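Local atomic coordinates of spherulin-4 (Aspergillus clavatus, PDB entry 5C5G), a protein that is probably a glycoside hydrolase built as a (beta/alpha) barrel, its Aspergillus fumigatus counterpart being required for biosynthesis of the polysaccharide galactosaminogalactan. Residues K9-L14 against G112-E117; E27-K32 against E247-M252; A97-Q102 against A106-R111; V169-E172 against T177-E180. All coordinates share one frame; numbering follows the deposited sequence.

Contact 1 of 4, residues K9-L14 against G112-E117; sequences KVFVPL and GIFFDE. With EDO (1,2-ethanediol), chain C.
Phe11 and Phe114 meet across the interior of a closed (beta/alpha) barrel, close to the centre of the chain. They belong to strands 9-13 and 112-116, the first and fourth of eight parallel strands, which are not sheet neighbours and share no backbone hydrogen bond. Both CB atoms point toward the opposing strand, and CG is anti to the backbone N in both (chi1 -178° in Phe11, 174° in Phe114), a setting that carries each ring inward from the barrel wall.

From CB of Phe11 the side chain runs through CG into the barrel. The flanks of the ring remain farther off, and CZ, at its far end, makes the contact: it lies 3.5 Å from CE1 and 4.0 Å from CD1 of Phe114. CE1 of Phe114 reaches the edge of the Phe11 ring, near its plane. The two planes are inclined at 40° with centroids 5.8 Å apart, an oblique aromatic pair. Val41 of strand 38-42 touches both side chains, while Val150 and Asn152 of strand 148-152 border Phe114.

The apolar pair underlies the sugar-binding end of the barrel. Phe114 packs against Tyr15, and two residues along its strand is Asp116; Tyr15 and Asp116 both bind N-acetyl-D-galactosamine. Asp116 OD2 is hydrogen-bonded to Tyr76, another residue of that site, which would fix the carboxylate's orientation. On the other side of strand 9-13, a 1,2-ethanediol, probably from the crystallisation liquor, places its C1 3.6 Å from Val12 CG1.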
loop_
_atom_site.group_PDB
_atom_site.type_symbol
_atom_site.label_atom_id
_atom_site.label_comp_id
_atom_site.label_asym_id
_atom_site.label_seq_id
_atom_site.Cartn_x
_atom_site.Cartn_y
_atom_site.Cartn_z
ATOM N N LYS A 9 2.027 9.120 -4.698
ATOM C CA LYS A 9 2.416 7.785 -5.110
ATOM C C LYS A 9 1.184 6.974 -5.449
ATOM O O LYS A 9 0.144 7.121 -4.811
ATOM C CB LYS A 9 3.161 7.099 -3.979
ATOM C CG LYS A 9 4.402 7.850 -3.527
ATOM C CD LYS A 9 5.020 7.229 -2.285
ATOM C CE LYS A 9 6.232 8.016 -1.788
ATOM N NZ LYS A 9 5.924 9.454 -1.544
ATOM N N VAL A 10 1.327 6.092 -6.427
ATOM C CA VAL A 10 0.298 5.103 -6.697
ATOM C C VAL A 10 0.474 3.946 -5.711
ATOM O O VAL A 10 1.524 3.293 -5.692
ATOM C CB VAL A 10 0.368 4.599 -8.151
ATOM C CG1 VAL A 10 -0.605 3.465 -8.373
ATOM C CG2 VAL A 10 0.086 5.745 -9.124
ATOM N N PHE A 11 -0.533 3.729 -4.879
ATOM C CA PHE A 11 -0.528 2.633 -3.914
ATOM C C PHE A 11 -1.228 1.451 -4.560
ATOM O O PHE A 11 -2.326 1.605 -5.105
ATOM C CB PHE A 11 -1.267 3.072 -2.670
ATOM C CG PHE A 11 -1.283 2.052 -1.603
ATOM C CD1 PHE A 11 -0.161 1.814 -0.832
ATOM C CD2 PHE A 11 -2.407 1.310 -1.371
ATOM C CE1 PHE A 11 -0.184 0.851 0.158
ATOM C CE2 PHE A 11 -2.431 0.351 -0.390
ATOM C CZ PHE A 11 -1.323 0.122 0.367
ATOM N N VAL A 12 -0.602 0.282 -4.529
ATOM C CA VAL A 12 -1.118 -0.887 -5.236
ATOM C C VAL A 12 -1.205 -2.069 -4.281
ATOM O O VAL A 12 -0.177 -2.681 -3.959
ATOM C CB VAL A 12 -0.234 -1.280 -6.430
ATOM C CG1 VAL A 12 -0.949 -2.321 -7.290
ATOM C CG2 VAL A 12 0.118 -0.042 -7.276
ATOM N N PRO A 13 -2.411 -2.394 -3.802
ATOM C CA PRO A 13 -2.571 -3.629 -3.031
ATOM C C PRO A 13 -2.659 -4.760 -4.031
ATOM O O PRO A 13 -3.725 -5.069 -4.555
ATOM C CB PRO A 13 -3.865 -3.407 -2.262
ATOM C CG PRO A 13 -4.591 -2.352 -3.012
ATOM C CD PRO A 13 -3.663 -1.626 -3.910
ATOM N N LEU A 14 -1.520 -5.356 -4.340
ATOM C CA LEU A 14 -1.407 -6.263 -5.471
ATOM C C LEU A 14 -1.692 -7.680 -5.021
ATOM O O LEU A 14 -0.796 -8.523 -4.926
ATOM C CB LEU A 14 -0.021 -6.147 -6.115
ATOM C CG LEU A 14 0.185 -6.929 -7.409
ATOM C CD1 LEU A 14 -0.732 -6.398 -8.492
ATOM C CD2 LEU A 14 1.621 -6.855 -7.859
ATOM N N GLY A 112 10.257 -3.027 2.605
ATOM C CA GLY A 112 9.513 -2.632 3.772
ATOM C C GLY A 112 8.345 -3.558 3.984
ATOM O O GLY A 112 8.210 -4.584 3.316
ATOM N N ILE A 113 7.503 -3.184 4.940
ATOM C CA ILE A 113 6.400 -3.998 5.401
ATOM C C ILE A 113 5.131 -3.168 5.469
ATOM O O ILE A 113 5.134 -2.008 5.915
ATOM C CB ILE A 113 6.698 -4.587 6.800
ATOM C CG1 ILE A 113 7.949 -5.492 6.754
ATOM C CG2 ILE A 113 5.510 -5.338 7.356
ATOM C CD1 ILE A 113 7.837 -6.753 5.915
ATOM N N PHE A 114 4.049 -3.801 5.026
ATOM C CA PHE A 114 2.683 -3.287 5.121
ATOM C C PHE A 114 1.978 -4.069 6.218
ATOM O O PHE A 114 1.740 -5.265 6.062
ATOM C CB PHE A 114 1.988 -3.507 3.777
ATOM C CG PHE A 114 0.527 -3.162 3.757
ATOM C CD1 PHE A 114 0.106 -1.872 3.528
ATOM C CD2 PHE A 114 -0.442 -4.148 3.925
ATOM C CE1 PHE A 114 -1.251 -1.562 3.467
ATOM C CE2 PHE A 114 -1.794 -3.841 3.856
ATOM C CZ PHE A 114 -2.195 -2.557 3.628
ATOM N N PHE A 115 1.676 -3.409 7.335
ATOM C CA PHE A 115 1.014 -4.033 8.482
ATOM C C PHE A 115 -0.480 -3.828 8.358
ATOM O O PHE A 115 -0.982 -2.703 8.491
ATOM C CB PHE A 115 1.511 -3.425 9.781
ATOM C CG PHE A 115 2.941 -3.764 10.106
ATOM C CD1 PHE A 115 3.272 -5.057 10.515
ATOM C CD2 PHE A 115 3.938 -2.815 10.038
ATOM C CE1 PHE A 115 4.577 -5.392 10.838
ATOM C CE2 PHE A 115 5.259 -3.142 10.354
ATOM C CZ PHE A 115 5.578 -4.437 10.764
ATOM N N ASP A 116 -1.208 -4.904 8.113
ATOM C CA ASP A 116 -2.656 -4.831 7.987
ATOM C C ASP A 116 -3.328 -4.904 9.346
ATOM O O ASP A 116 -2.797 -5.469 10.308
ATOM C CB ASP A 116 -3.170 -5.934 7.069
ATOM C CG ASP A 116 -4.508 -5.608 6.440
ATOM O OD1 ASP A 116 -4.939 -4.428 6.453
ATOM O OD2 ASP A 116 -5.154 -6.536 5.935
ATOM N N GLU A 117 -4.491 -4.286 9.407
ATOM C CA GLU A 117 -5.371 -4.332 10.572
ATOM C C GLU A 117 -4.738 -3.722 11.800
ATOM O O GLU A 117 -4.836 -4.263 12.893
ATOM C CB GLU A 117 -5.775 -5.772 10.906
ATOM C CG GLU A 117 -6.293 -6.574 9.736
ATOM C CD GLU A 117 -6.235 -8.088 9.978
ATOM O OE1 GLU A 117 -5.244 -8.600 10.575
ATOM O OE2 GLU A 117 -7.189 -8.767 9.556
HETATM C C1 EDO C . -4.198 -3.951 -7.396
HETATM O O1 EDO C . -4.892 -5.196 -7.374
HETATM C C2 EDO C . -4.159 -3.485 -8.841
HETATM O O2 EDO C . -5.469 -3.106 -9.262
#

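Contact 2 of 4, residues E27-K32 against E247-M252; sequences EDVISK and EFVDLM
Val29 and Val249 form the apolar part of this contact between helix 24-32 and helix 245-252. Their CA atoms, 7.0 Å apart, mark the nearest approach of the two backbones, and both CB atoms point toward the partner helix. CB of Val29 lies 4.0 Å from CG1 of Val249, while the CG2 methyls of the two residues meet at 4.2 Å. In Val249, CG1 stands anti to the backbone N (chi1 -179°), which leaves CG2 beside that nitrogen and lets both branches reach Val29. The valines cross obliquely, and each also touches Phe38 of strand 38-42, so the pair closes over the barrel wall.

The polar part is a salt bridge on the more exposed side. Lys32 is fully extended from CA to NZ, CG being anti to the backbone N (chi1 179°), and thereby spans the gap between the helices. Its ammonium group approaches Asp250 on the syn side of OD1, with NZ 3.0 Å from that oxygen; a weak second bond joins NZ to Asp250 OD2 at 3.3 Å. The carboxylate is thus held by both oxygens, and the two side chains cross at about a right angle. A weak hydrogen bond from His33 NE2 also reaches OD1, adding a second partner to the favoured oxygen.

Buried valines on the barrel side and a charged pair farther out join the first helix of the chain to its last. Helices gathered side by side around a ring of parallel strands are the hallmark of the TIM barrel, and here the first and last of them lie side by side where the ring closes.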
loop_
_atom_site.group_PDB
_atom_site.type_symbol
_atom_site.label_atom_id
_atom_site.label_comp_id
_atom_site.label_asym_id
_atom_site.label_seq_id
_atom_site.Cartn_x
_atom_site.Cartn_y
_atom_site.Cartn_z
ATOM N N GLU A 27 2.911 -3.836 -14.637
ATOM C CA GLU A 27 4.210 -3.586 -15.221
ATOM C C GLU A 27 4.091 -2.580 -16.349
ATOM O O GLU A 27 4.973 -1.742 -16.535
ATOM C CB GLU A 27 4.868 -4.867 -15.710
ATOM C CG GLU A 27 6.341 -4.653 -16.012
ATOM C CD GLU A 27 7.043 -5.891 -16.474
ATOM O OE1 GLU A 27 6.435 -6.985 -16.443
ATOM O OE2 GLU A 27 8.212 -5.759 -16.876
ATOM N N ASP A 28 2.998 -2.656 -17.102
ATOM C CA ASP A 28 2.817 -1.752 -18.229
ATOM C C ASP A 28 2.770 -0.291 -17.782
ATOM O O ASP A 28 3.406 0.557 -18.404
ATOM C CB ASP A 28 1.565 -2.112 -19.018
ATOM C CG ASP A 28 1.734 -3.389 -19.852
ATOM O OD1 ASP A 28 2.876 -3.861 -20.036
ATOM O OD2 ASP A 28 0.712 -3.912 -20.339
ATOM N N VAL A 29 2.052 0.018 -16.709
ATOM C CA VAL A 29 1.991 1.408 -16.267
ATOM C C VAL A 29 3.275 1.838 -15.548
ATOM O O VAL A 29 3.663 3.001 -15.644
ATOM C CB VAL A 29 0.745 1.712 -15.397
ATOM C CG1 VAL A 29 -0.525 1.445 -16.181
ATOM C CG2 VAL A 29 0.754 0.924 -14.089
ATOM N N ILE A 30 3.951 0.916 -14.874
ATOM C CA ILE A 30 5.226 1.240 -14.255
ATOM C C ILE A 30 6.228 1.662 -15.333
ATOM O O ILE A 30 6.964 2.637 -15.165
ATOM C CB ILE A 30 5.795 0.047 -13.464
ATOM C CG1 ILE A 30 4.953 -0.205 -12.218
ATOM C CG2 ILE A 30 7.270 0.278 -13.087
ATOM C CD1 ILE A 30 5.209 -1.578 -11.590
ATOM N N SER A 31 6.253 0.913 -16.429
ATOM C CA SER A 31 7.154 1.174 -17.538
ATOM C C SER A 31 6.774 2.450 -18.290
ATOM O O SER A 31 7.639 3.220 -18.717
ATOM C CB SER A 31 7.148 -0.023 -18.496
ATOM O OG SER A 31 8.010 0.226 -19.589
ATOM N N LYS A 32 5.474 2.685 -18.448
ATOM C CA LYS A 32 4.996 3.856 -19.171
ATOM C C LYS A 32 5.250 5.148 -18.402
ATOM O O LYS A 32 5.419 6.206 -18.999
ATOM C CB LYS A 32 3.498 3.714 -19.463
ATOM C CG LYS A 32 2.883 4.893 -20.188
ATOM C CD LYS A 32 1.399 4.707 -20.412
ATOM C CE LYS A 32 0.792 5.947 -21.047
ATOM N NZ LYS A 32 -0.694 5.901 -21.057
ATOM N N GLU A 247 -6.113 4.945 -16.990
ATOM C CA GLU A 247 -6.525 6.341 -16.904
ATOM C C GLU A 247 -6.197 6.912 -15.526
ATOM O O GLU A 247 -5.719 8.036 -15.418
ATOM C CB GLU A 247 -8.021 6.495 -17.202
ATOM C CG GLU A 247 -8.390 6.291 -18.658
ATOM C CD GLU A 247 -8.619 4.836 -19.057
ATOM O OE1 GLU A 247 -8.352 3.893 -18.287
ATOM O OE2 GLU A 247 -9.070 4.637 -20.205
ATOM N N PHE A 248 -6.463 6.144 -14.478
ATOM C CA PHE A 248 -6.109 6.552 -13.133
ATOM C C PHE A 248 -4.613 6.844 -13.024
ATOM O O PHE A 248 -4.220 7.892 -12.532
ATOM C CB PHE A 248 -6.544 5.470 -12.128
ATOM C CG PHE A 248 -5.905 5.585 -10.776
ATOM C CD1 PHE A 248 -6.058 6.717 -9.999
ATOM C CD2 PHE A 248 -5.123 4.562 -10.291
ATOM C CE1 PHE A 248 -5.437 6.806 -8.758
ATOM C CE2 PHE A 248 -4.522 4.652 -9.052
ATOM C CZ PHE A 248 -4.677 5.780 -8.297
ATOM N N VAL A 249 -3.772 5.925 -13.488
ATOM C CA VAL A 249 -2.344 6.145 -13.360
ATOM C C VAL A 249 -1.904 7.337 -14.226
ATOM O O VAL A 249 -1.052 8.118 -13.812
ATOM C CB VAL A 249 -1.539 4.879 -13.648
ATOM C CG1 VAL A 249 -0.051 5.162 -13.467
ATOM C CG2 VAL A 249 -1.970 3.777 -12.703
ATOM N N ASP A 250 -2.495 7.507 -15.405
ATOM C CA ASP A 250 -2.187 8.671 -16.235
ATOM C C ASP A 250 -2.473 9.970 -15.472
ATOM O O ASP A 250 -1.729 10.943 -15.573
ATOM C CB ASP A 250 -3.012 8.682 -17.538
ATOM C CG ASP A 250 -2.504 7.700 -18.590
ATOM O OD1 ASP A 250 -1.404 7.134 -18.434
ATOM O OD2 ASP A 250 -3.218 7.513 -19.601
ATOM N N LEU A 251 -3.565 9.993 -14.722
ATOM C CA LEU A 251 -3.920 11.183 -13.963
ATOM C C LEU A 251 -2.967 11.382 -12.796
ATOM O O LEU A 251 -2.650 12.512 -12.420
ATOM C CB LEU A 251 -5.351 11.072 -13.439
ATOM C CG LEU A 251 -6.399 11.212 -14.532
ATOM C CD1 LEU A 251 -7.735 10.701 -14.011
ATOM C CD2 LEU A 251 -6.509 12.664 -15.003
HETATM N N MSE A 252 -2.489 10.293 -12.218
HETATM C CA MSE A 252 -1.485 10.380 -11.165
HETATM C C MSE A 252 -0.167 10.921 -11.714
HETATM O O MSE A 252 0.577 11.584 -10.989
HETATM C CB MSE A 252 -1.312 9.025 -10.475
HETATM C CG MSE A 252 -2.594 8.594 -9.757
HETATM SE SE MSE A 252 -2.852 9.525 -8.057
HETATM C CE MSE A 252 -1.543 8.533 -7.051
#

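Contact 3 of 4, residues A97-Q102 against A106-R111; sequences AAWPTQ and ANLAVR
Trp99 lies alongside the loop segment 106-111, its parts meeting Leu108, Ala109 and Val110 in turn. Near the root of the side chain, CB is 3.4 Å from Leu108 O and 4.3 Å from Leu108 CG. Farther out, the indole presents an edge to Ala109 N, and CZ3 comes within 4.2 Å of Val110 CG1. That methyl stands beside the backbone N of its own residue (chi1 -62°), from where it meets CZ3 at a slant.

The segments are the end of helix 86-103 and the loop that turns back into strand 112-116, part of a beta-alpha-beta crossover in the barrel. Ile62 of helix 56-66 touches both Trp99 and Leu108, and Ile42 of strand 38-42 touches both Trp99 and Val110.

Pro100 supplies the more outward part of the contact. Its CG packs 4.0 Å from Ala109 CB, and its CB lies 4.1 Å from Ala106 CA. The helix is kinked here: Pro100 N has no hydrogen to give, so its 3.1 Å approach to Leu108 O is no hydrogen bond. Leu108 itself is the centre of an inverse gamma turn. One turn back from Gln102, Ala98 O accepts hydrogen bonds from both Gln102 N and Thr101 OG1.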
loop_
_atom_site.group_PDB
_atom_site.type_symbol
_atom_site.label_atom_id
_atom_site.label_comp_id
_atom_site.label_asym_id
_atom_site.label_seq_id
_atom_site.Cartn_x
_atom_site.Cartn_y
_atom_site.Cartn_z
ATOM N N ALA A 97 12.300 -10.551 4.982
ATOM C CA ALA A 97 13.632 -9.981 4.979
ATOM C C ALA A 97 14.679 -10.966 4.480
ATOM O O ALA A 97 15.655 -10.561 3.868
ATOM C CB ALA A 97 14.004 -9.513 6.363
ATOM N N ALA A 98 14.477 -12.253 4.768
ATOM C CA ALA A 98 15.446 -13.275 4.402
ATOM C C ALA A 98 15.276 -13.757 2.979
ATOM O O ALA A 98 16.109 -14.519 2.505
ATOM C CB ALA A 98 15.382 -14.450 5.370
ATOM N N TRP A 99 14.228 -13.319 2.282
ATOM C CA TRP A 99 14.004 -13.755 0.908
ATOM C C TRP A 99 15.240 -13.687 -0.013
ATOM O O TRP A 99 15.531 -14.658 -0.702
ATOM C CB TRP A 99 12.839 -12.984 0.279
ATOM C CG TRP A 99 11.472 -13.527 0.576
ATOM C CD1 TRP A 99 11.150 -14.600 1.342
ATOM C CD2 TRP A 99 10.237 -13.016 0.063
ATOM N NE1 TRP A 99 9.784 -14.802 1.339
ATOM C CE2 TRP A 99 9.204 -13.837 0.555
ATOM C CE3 TRP A 99 9.909 -11.943 -0.775
ATOM C CZ2 TRP A 99 7.859 -13.627 0.225
ATOM C CZ3 TRP A 99 8.582 -11.737 -1.100
ATOM C CH2 TRP A 99 7.576 -12.580 -0.604
ATOM N N PRO A 100 15.956 -12.551 -0.056
ATOM C CA PRO A 100 17.061 -12.476 -1.025
ATOM C C PRO A 100 18.206 -13.409 -0.669
ATOM O O PRO A 100 18.841 -13.957 -1.574
ATOM C CB PRO A 100 17.495 -11.006 -0.964
ATOM C CG PRO A 100 16.904 -10.476 0.289
ATOM C CD PRO A 100 15.648 -11.239 0.529
ATOM N N THR A 101 18.447 -13.637 0.618
ATOM C CA THR A 101 19.520 -14.545 1.014
ATOM C C THR A 101 19.083 -16.006 0.873
ATOM O O THR A 101 19.850 -16.846 0.420
ATOM C CB THR A 101 20.015 -14.261 2.435
ATOM O OG1 THR A 101 18.918 -14.242 3.342
ATOM C CG2 THR A 101 20.703 -12.928 2.484
ATOM N N GLN A 102 17.837 -16.308 1.219
ATOM C CA GLN A 102 17.323 -17.672 1.102
ATOM C C GLN A 102 17.273 -18.128 -0.350
ATOM O O GLN A 102 17.436 -19.310 -0.631
ATOM C CB GLN A 102 15.929 -17.773 1.725
ATOM C CG GLN A 102 15.950 -17.680 3.234
ATOM C CD GLN A 102 16.240 -19.004 3.904
ATOM O OE1 GLN A 102 16.366 -20.038 3.248
ATOM N NE2 GLN A 102 16.351 -18.978 5.217
ATOM N N ALA A 106 19.099 -11.351 -5.332
ATOM C CA ALA A 106 19.027 -10.051 -4.690
ATOM C C ALA A 106 17.736 -9.296 -5.000
ATOM O O ALA A 106 17.337 -8.430 -4.228
ATOM C CB ALA A 106 20.238 -9.211 -5.085
ATOM N N ASN A 107 17.092 -9.628 -6.118
ATOM C CA ASN A 107 15.844 -8.975 -6.514
ATOM C C ASN A 107 14.584 -9.667 -6.017
ATOM O O ASN A 107 13.475 -9.161 -6.218
ATOM C CB ASN A 107 15.776 -8.798 -8.036
ATOM C CG ASN A 107 16.348 -7.466 -8.503
ATOM O OD1 ASN A 107 16.898 -6.701 -7.711
ATOM N ND2 ASN A 107 16.206 -7.181 -9.795
ATOM N N LEU A 108 14.741 -10.819 -5.368
ATOM C CA LEU A 108 13.612 -11.427 -4.682
ATOM C C LEU A 108 13.617 -10.843 -3.288
ATOM O O LEU A 108 14.187 -11.421 -2.362
ATOM C CB LEU A 108 13.709 -12.956 -4.651
ATOM C CG LEU A 108 12.461 -13.566 -3.998
ATOM C CD1 LEU A 108 11.219 -13.363 -4.851
ATOM C CD2 LEU A 108 12.619 -15.029 -3.675
ATOM N N ALA A 109 12.989 -9.684 -3.148
ATOM C CA ALA A 109 13.111 -8.897 -1.936
ATOM C C ALA A 109 12.026 -7.851 -1.890
ATOM O O ALA A 109 11.512 -7.425 -2.934
ATOM C CB ALA A 109 14.466 -8.212 -1.881
ATOM N N VAL A 110 11.753 -7.378 -0.682
ATOM C CA VAL A 110 10.892 -6.218 -0.472
ATOM C C VAL A 110 11.693 -5.140 0.244
ATOM O O VAL A 110 12.770 -5.409 0.787
ATOM C CB VAL A 110 9.603 -6.594 0.284
ATOM C CG1 VAL A 110 8.777 -7.605 -0.528
ATOM C CG2 VAL A 110 9.910 -7.140 1.653
ATOM N N ARG A 111 11.157 -3.925 0.223
ATOM C CA ARG A 111 11.814 -2.753 0.775
ATOM C C ARG A 111 11.088 -2.195 1.999
ATOM O O ARG A 111 11.326 -1.054 2.399
ATOM C CB ARG A 111 11.944 -1.681 -0.314
ATOM C CG ARG A 111 12.854 -2.133 -1.454
ATOM C CD ARG A 111 12.755 -1.269 -2.694
ATOM N NE ARG A 111 13.575 -0.074 -2.577
ATOM C CZ ARG A 111 14.447 0.356 -3.489
ATOM N NH1 ARG A 111 15.128 1.465 -3.252
ATOM N NH2 ARG A 111 14.639 -0.292 -4.636
#

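Contact 4 of 4, residues V169-E172 against T177-E180; sequences VVFE and TFQE
Phe171 drives the end of its ring against the backbone and CB of Phe178, and this is the tight part of the contact. Phe171 CZ comes within 3.4 Å of Phe178 CA and 3.5 Å of Phe178 CB. Beyond CB, the Phe178 ring turns an edge to one face of Phe171: its CD1 sits 3.9 Å above that ring's plane, offset toward the rim. With planes at 76° and centroids 5.4 Å apart, the pair is a T-shaped stack. Phe171 is carried out to the helix by a CG anti to the backbone N (chi1 -176°).

Packing is looser at Thr177, which is partly exposed. Its CG2 methyl reaches Phe171 CE2 at 4.2 Å, while the carbonyl carbon of Thr177 lies at the ring's edge. Gln179 and Glu180, which follow Phe178 in the same turn, are exposed.

Strand 167-172 and helix 175-180 are successive elements of a beta-alpha-beta unit completed by strand 198-203. Glu172, which binds N-acetyl-D-galactosamine, follows Phe171 and is hydrogen-bonded to Asn152 and Tyr238. Phe171 also touches Ile202 of strand 198-203, and Phe178 reaches Leu217 and Val221 of helix 212-224.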
loop_
_atom_site.group_PDB
_atom_site.type_symbol
_atom_site.label_atom_id
_atom_site.label_comp_id
_atom_site.label_asym_id
_atom_site.label_seq_id
_atom_site.Cartn_x
_atom_site.Cartn_y
_atom_site.Cartn_z
ATOM N N VAL A 169 -2.916 4.041 5.925
ATOM C CA VAL A 169 -4.157 3.997 5.160
ATOM C C VAL A 169 -5.305 4.386 6.068
ATOM O O VAL A 169 -5.792 3.593 6.858
ATOM C CB VAL A 169 -4.393 2.600 4.559
ATOM C CG1 VAL A 169 -5.604 2.638 3.651
ATOM C CG2 VAL A 169 -3.161 2.101 3.788
ATOM N N VAL A 170 -5.734 5.637 5.951
ATOM C CA VAL A 170 -6.763 6.185 6.829
ATOM C C VAL A 170 -8.149 6.151 6.221
ATOM O O VAL A 170 -9.112 6.480 6.914
ATOM C CB VAL A 170 -6.443 7.625 7.287
ATOM C CG1 VAL A 170 -5.161 7.657 8.119
ATOM C CG2 VAL A 170 -6.370 8.605 6.115
ATOM N N PHE A 171 -8.257 5.743 4.960
ATOM C CA PHE A 171 -9.537 5.562 4.305
ATOM C C PHE A 171 -9.394 4.335 3.424
ATOM O O PHE A 171 -8.473 4.271 2.606
ATOM C CB PHE A 171 -9.935 6.788 3.468
ATOM C CG PHE A 171 -11.297 6.639 2.873
ATOM C CD1 PHE A 171 -11.462 5.995 1.664
ATOM C CD2 PHE A 171 -12.422 7.058 3.572
ATOM C CE1 PHE A 171 -12.726 5.789 1.149
ATOM C CE2 PHE A 171 -13.686 6.875 3.049
ATOM C CZ PHE A 171 -13.836 6.242 1.851
ATOM N N GLU A 172 -10.283 3.361 3.602
ATOM C CA GLU A 172 -10.297 2.150 2.795
ATOM C C GLU A 172 -11.751 1.716 2.679
ATOM O O GLU A 172 -12.250 0.980 3.533
ATOM C CB GLU A 172 -9.436 1.030 3.411
ATOM C CG GLU A 172 -9.329 -0.182 2.481
ATOM C CD GLU A 172 -9.053 -1.502 3.149
ATOM O OE1 GLU A 172 -8.636 -1.536 4.318
ATOM O OE2 GLU A 172 -9.281 -2.536 2.472
ATOM N N THR A 177 -19.089 5.604 0.349
ATOM C CA THR A 177 -18.719 5.985 1.699
ATOM C C THR A 177 -17.853 7.244 1.716
ATOM O O THR A 177 -18.039 8.122 2.565
ATOM C CB THR A 177 -17.999 4.827 2.376
ATOM O OG1 THR A 177 -18.945 3.774 2.551
ATOM C CG2 THR A 177 -17.440 5.221 3.728
ATOM N N PHE A 178 -16.928 7.344 0.768
ATOM C CA PHE A 178 -16.094 8.533 0.633
ATOM C C PHE A 178 -16.978 9.775 0.510
ATOM O O PHE A 178 -16.772 10.778 1.205
ATOM C CB PHE A 178 -15.175 8.345 -0.583
ATOM C CG PHE A 178 -14.212 9.465 -0.830
ATOM C CD1 PHE A 178 -13.104 9.649 -0.026
ATOM C CD2 PHE A 178 -14.394 10.310 -1.904
ATOM C CE1 PHE A 178 -12.209 10.679 -0.279
ATOM C CE2 PHE A 178 -13.503 11.351 -2.153
ATOM C CZ PHE A 178 -12.404 11.508 -1.348
ATOM N N GLN A 179 -17.992 9.695 -0.343
ATOM C CA GLN A 179 -18.897 10.822 -0.544
ATOM C C GLN A 179 -19.763 11.105 0.670
ATOM O O GLN A 179 -20.023 12.263 0.999
ATOM C CB GLN A 179 -19.767 10.584 -1.778
ATOM C CG GLN A 179 -18.971 10.670 -3.071
ATOM C CD GLN A 179 -18.265 12.006 -3.229
ATOM O OE1 GLN A 179 -18.715 13.027 -2.706
ATOM N NE2 GLN A 179 -17.147 12.000 -3.938
ATOM N N GLU A 180 -20.210 10.062 1.351
ATOM C CA GLU A 180 -21.029 10.257 2.539
ATOM C C GLU A 180 -20.268 11.079 3.579
ATOM O O GLU A 180 -20.864 11.844 4.324
ATOM C CB GLU A 180 -21.420 8.912 3.138
ATOM C CG GLU A 180 -22.110 9.007 4.498
ATOM C CD GLU A 180 -22.725 7.692 4.931
ATOM O OE1 GLU A 180 -22.508 6.680 4.233
ATOM O OE2 GLU A 180 -23.426 7.674 5.970
#

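Overall arrangement
The four contacts sample one barrel from its core to its outer layer. The centre of contact 1 lies about 2 Å from that of the chain, whereas the centres of contacts 2, 3 and 4 are about 16, 19 and 15 Å from it. Contact 1 meets contact 2 where Val10 packs on Phe248 and Met252, and contact 4 through Phe114 CE1 and Val169 CG2, 4.1 Å apart. Contact 3 leads directly in sequence into strand 112-116. Contacts 3 and 4 lie on opposite sides of the chain's centre, about 33 Å between their centres. Asp116 and Glu172, in contacts 1 and 4, belong to the N-acetyl-D-galactosamine site and both are hydrogen-bonded to Asn152, Asp116 only weakly; contact 2 is remote from it.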